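Local atomic coordinates of toxin secretion ATP-binding protein (Vibrio parahaemolyticus RIMD 2210633, PDB entry 3B79), a protein that probably works as an ABC-type exporter in toxin secretion, of which this fragment is the N-terminal peptidase C39-like domain. Residues N10-V15 with A51-K56; A27-L32 with G37-F42. One frame throughout, in Å; residues are numbered along the deposited sequence.

Contact 1 (N10-V15 with A51-K56); sequences NSLIYV and AGLVAK
Leu-12 and Val-15, one turn apart on helix 7-18, both rest against the side chain of Leu-53 at the start of strand 53-59. The contact between the segments is apolar. Leu-53 CD1 lies 4.0 Å from Leu-12 CD1 and 4.3 Å from Val-15 CG1, so a single methyl serves both helix residues. The first bond of the Leu-53 side chain is aimed at the helix. Leu-12 leaves the helix to one side of the strand, but with CG anti to the backbone N (chi1 178°) its branched end comes nearer; the two leucine side chains run alongside each other, head to tail. Leucine suits both places: the CA atoms of Val-15 and Leu-53 are 8.9 Å apart, a gap that long branched side chains can fill. The shorter Val-15 fits beside them and also touches Val-124 of the neighbouring strand.

The hydrogen bonds of these backbones are made within the helix or to strand 120-126 and its end. Val-15 N bonds to Ser-11 O at 3.1 Å, while Gly-52, Val-54 and Lys-56 pair with Gln-127, Lys-125 and Leu-123. Gly-52 ends helix 44-51 in a Schellman motif; its positive phi of 91° is one that glycine, lacking a side chain, adopts easily. The whole is a helix laid on the edge of an antiparallel sheet, consistent with the papain-like fold of clan CA, to which the C39 family belongs.

Contact 2 (A27-L32 with G37-F42); sequences ALVNGL and GKLTPF
Val-29 and Leu-39 meet without help from any aromatic ring. The one aromatic ring in the two segments, that of Phe-42, stands apart from 27-32 and has Thr-40 OG1 at its edge, in the ring plane. The same hydroxyl oxygen accepts a weak hydrogen bond from Phe-42 N (3.2 Å, 126° at the hydrogen), a bent bond that links two residues just ahead of helix 44-51.

Across the contact the touching groups are aliphatic. Val-29 presents CG1, which is anti to its own carbonyl carbon (chi1 -61°) and reaches Leu-39 CG at 4.1 Å, the two side chains crossing at a slant. From the other end of the turn, Leu-32 brings CD1 to within 4.3 Å of Leu-39 CD2. One leucine thus meets the first and last residues of a type II beta turn, Val-29 to Leu-32, which leads from the short, weakly bonded helix 25-29 into the loop before helix 44-51. Leu-32 N closes this turn on Val-29 O at 3.1 Å, and Gly-31 occupies its third position, where the positive phi of 77° is easiest for a glycine. Leu-39 is buried, and a long apolar side chain suits it: besides the turn it touches Leu-9 of helix 7-18 and Leu-34, while its backbone N is held by Asp-6 OD2. Leu-32 also packs on Ala-47 and on Arg-46 and Arg-50, and Arg-50 NE bonds to Asn-30 O.

How the contacts relate
Contact 1 lies in the core, its centre about 7 Å from that of the chain, and all its touching residues are buried; contact 2 is about 14 Å out, and of its touching residues Leu-39 alone is buried. Both rest on aliphatic side chains, but contact 1 joins a helix to an edge strand, whereas contact 2 joins a turn to a loop of irregular backbone only a few residues further on. Leu-28 connects them: its CD1 lies 3.8 Å from Leu-12 CD2, and its CD2 3.5 Å from Ala-51 CB. Helix 44-51 packs on both; helix 7-18 belongs to contact 1 and meets contact 2 through Leu-9. Contact 1 sits where helices meet the sheet, contact 2 farther out.

Contact 1 (N10-V15 with A51-K56)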
# COMPACT_ATOMS: atom_id res chain seq x y z
N ASN A 10 -0.24 -2.90 7.02
CA ASN A 10 -1.29 -3.71 6.41
C ASN A 10 -1.11 -3.77 4.90
O ASN A 10 -1.24 -4.83 4.26
CB ASN A 10 -2.68 -3.13 6.77
CG ASN A 10 -3.82 -4.05 6.36
OD1 ASN A 10 -4.48 -3.88 5.28
ND2 ASN A 10 -4.02 -5.07 7.15
N SER A 11 -0.85 -2.61 4.30
CA SER A 11 -0.70 -2.56 2.84
C SER A 11 0.51 -3.41 2.39
O SER A 11 0.44 -4.13 1.40
CB SER A 11 -0.52 -1.10 2.38
OG SER A 11 -1.66 -0.33 2.71
N LEU A 12 1.63 -3.31 3.13
CA LEU A 12 2.82 -4.06 2.75
C LEU A 12 2.60 -5.57 2.91
O LEU A 12 3.06 -6.35 2.07
CB LEU A 12 3.99 -3.62 3.66
CG LEU A 12 5.30 -4.35 3.40
CD1 LEU A 12 5.81 -4.13 1.97
CD2 LEU A 12 6.36 -3.93 4.45
N ILE A 13 1.91 -5.97 3.97
CA ILE A 13 1.62 -7.41 4.18
C ILE A 13 0.78 -7.91 3.05
O ILE A 13 1.05 -9.01 2.52
CB ILE A 13 0.93 -7.62 5.53
CG1 ILE A 13 1.98 -7.51 6.65
CG2 ILE A 13 0.18 -9.00 5.60
CD1 ILE A 13 2.91 -8.65 6.79
N TYR A 14 -0.23 -7.14 2.63
CA TYR A 14 -1.06 -7.58 1.50
C TYR A 14 -0.17 -7.80 0.27
O TYR A 14 -0.26 -8.85 -0.39
CB TYR A 14 -2.18 -6.55 1.16
CG TYR A 14 -2.93 -7.00 -0.07
CD1 TYR A 14 -4.02 -7.84 0.05
CD2 TYR A 14 -2.47 -6.66 -1.34
CE1 TYR A 14 -4.66 -8.30 -1.09
CE2 TYR A 14 -3.09 -7.15 -2.48
CZ TYR A 14 -4.19 -7.99 -2.35
OH TYR A 14 -4.79 -8.46 -3.54
N VAL A 15 0.72 -6.84 -0.06
CA VAL A 15 1.52 -7.03 -1.24
C VAL A 15 2.47 -8.21 -1.10
O VAL A 15 2.69 -8.96 -2.07
CB VAL A 15 2.25 -5.71 -1.63
CG1 VAL A 15 3.15 -5.97 -2.84
CG2 VAL A 15 1.22 -4.62 -1.90
N ALA A 51 10.79 -8.12 3.71
CA ALA A 51 9.79 -9.02 3.12
C ALA A 51 10.29 -9.76 1.86
O ALA A 51 9.63 -10.72 1.43
CB ALA A 51 8.54 -8.23 2.78
N GLY A 52 11.39 -9.34 1.25
CA GLY A 52 11.88 -9.86 -0.03
C GLY A 52 11.32 -9.05 -1.17
O GLY A 52 11.33 -9.54 -2.31
N LEU A 53 10.91 -7.80 -0.88
CA LEU A 53 10.37 -6.88 -1.89
C LEU A 53 11.28 -5.66 -2.04
O LEU A 53 12.15 -5.44 -1.22
CB LEU A 53 8.95 -6.42 -1.48
CG LEU A 53 7.88 -7.52 -1.36
CD1 LEU A 53 6.67 -6.96 -0.65
CD2 LEU A 53 7.55 -8.10 -2.72
N VAL A 54 11.02 -4.87 -3.06
CA VAL A 54 11.63 -3.57 -3.23
C VAL A 54 10.50 -2.57 -3.33
O VAL A 54 9.55 -2.78 -4.14
CB VAL A 54 12.42 -3.48 -4.53
CG1 VAL A 54 13.11 -2.08 -4.61
CG2 VAL A 54 13.43 -4.60 -4.62
N ALA A 55 10.53 -1.53 -2.50
CA ALA A 55 9.50 -0.51 -2.55
C ALA A 55 10.14 0.84 -2.74
O ALA A 55 11.09 1.20 -2.02
CB ALA A 55 8.66 -0.50 -1.27
N LYS A 56 9.60 1.62 -3.66
CA LYS A 56 10.18 2.93 -3.98
C LYS A 56 9.07 3.97 -4.09
O LYS A 56 8.08 3.75 -4.82
CB LYS A 56 10.91 2.88 -5.33
CG LYS A 56 11.53 4.26 -5.71
CD LYS A 56 12.37 4.20 -6.99
CE LYS A 56 12.25 5.52 -7.80
NZ LYS A 56 13.35 6.52 -7.53

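Contact 2 (A27-L32 with G37-F42)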
# COMPACT_ATOMS: atom_id res chain seq x y z
N ALA A 27 8.67 -9.87 11.42
CA ALA A 27 9.86 -9.84 10.57
C ALA A 27 9.95 -8.52 9.82
O ALA A 27 11.05 -7.96 9.64
CB ALA A 27 9.86 -11.02 9.58
N LEU A 28 8.80 -8.00 9.39
CA LEU A 28 8.85 -6.82 8.52
C LEU A 28 9.25 -5.55 9.24
O LEU A 28 9.76 -4.61 8.63
CB LEU A 28 7.51 -6.55 7.85
CG LEU A 28 7.03 -7.73 7.03
CD1 LEU A 28 5.89 -7.29 6.13
CD2 LEU A 28 8.13 -8.39 6.25
N VAL A 29 8.99 -5.50 10.54
CA VAL A 29 9.38 -4.29 11.30
C VAL A 29 10.63 -4.51 12.15
O VAL A 29 11.06 -3.58 12.85
CB VAL A 29 8.22 -3.73 12.14
CG1 VAL A 29 7.03 -3.33 11.25
CG2 VAL A 29 7.81 -4.75 13.21
N ASN A 30 11.23 -5.70 12.10
CA ASN A 30 12.36 -6.04 12.99
C ASN A 30 13.54 -5.11 12.82
O ASN A 30 14.09 -4.99 11.73
CB ASN A 30 12.83 -7.49 12.76
CG ASN A 30 13.80 -7.97 13.85
OD1 ASN A 30 14.74 -8.71 13.58
ND2 ASN A 30 13.56 -7.56 15.07
N GLY A 31 13.97 -4.50 13.93
CA GLY A 31 15.11 -3.59 13.90
C GLY A 31 14.84 -2.20 13.33
O GLY A 31 15.79 -1.43 13.11
N LEU A 32 13.58 -1.87 13.06
CA LEU A 32 13.25 -0.54 12.52
C LEU A 32 12.73 0.41 13.59
O LEU A 32 12.01 0.03 14.51
CB LEU A 32 12.20 -0.67 11.41
CG LEU A 32 12.73 -1.45 10.21
CD1 LEU A 32 11.60 -1.54 9.20
CD2 LEU A 32 14.00 -0.88 9.57
N GLY A 37 4.60 3.45 17.19
CA GLY A 37 4.41 2.03 16.92
C GLY A 37 4.08 1.65 15.49
O GLY A 37 3.65 0.52 15.24
N LYS A 38 4.28 2.58 14.55
CA LYS A 38 3.84 2.40 13.17
C LYS A 38 4.95 2.68 12.16
O LYS A 38 5.86 3.50 12.36
CB LYS A 38 2.70 3.34 12.85
CG LYS A 38 1.38 3.09 13.64
CD LYS A 38 0.32 4.10 13.18
CE LYS A 38 -1.04 3.98 13.92
NZ LYS A 38 -2.00 5.08 13.45
N LEU A 39 4.84 1.98 11.04
CA LEU A 39 5.66 2.32 9.88
C LEU A 39 5.31 3.71 9.34
O LEU A 39 4.19 4.21 9.53
CB LEU A 39 5.44 1.29 8.78
CG LEU A 39 6.12 -0.06 8.93
CD1 LEU A 39 5.74 -0.92 7.73
CD2 LEU A 39 7.63 0.08 8.95
N THR A 40 6.29 4.33 8.69
CA THR A 40 6.06 5.59 7.96
C THR A 40 6.62 5.38 6.56
O THR A 40 7.33 4.41 6.32
CB THR A 40 6.83 6.74 8.63
OG1 THR A 40 8.22 6.48 8.41
CG2 THR A 40 6.51 6.82 10.10
N PRO A 41 6.34 6.32 5.64
CA PRO A 41 6.93 6.21 4.31
C PRO A 41 8.47 6.14 4.31
O PRO A 41 9.07 5.54 3.42
CB PRO A 41 6.42 7.46 3.58
CG PRO A 41 5.07 7.71 4.25
CD PRO A 41 5.39 7.45 5.73
N PHE A 42 9.09 6.75 5.32
CA PHE A 42 10.55 6.70 5.40
C PHE A 42 11.11 5.34 5.68
O PHE A 42 12.25 5.05 5.29
CB PHE A 42 11.04 7.68 6.50
CG PHE A 42 10.57 9.08 6.29
CD1 PHE A 42 11.35 9.99 5.54
CD2 PHE A 42 9.38 9.52 6.87
CE1 PHE A 42 10.89 11.28 5.31
CE2 PHE A 42 8.92 10.84 6.67
CZ PHE A 42 9.70 11.71 5.87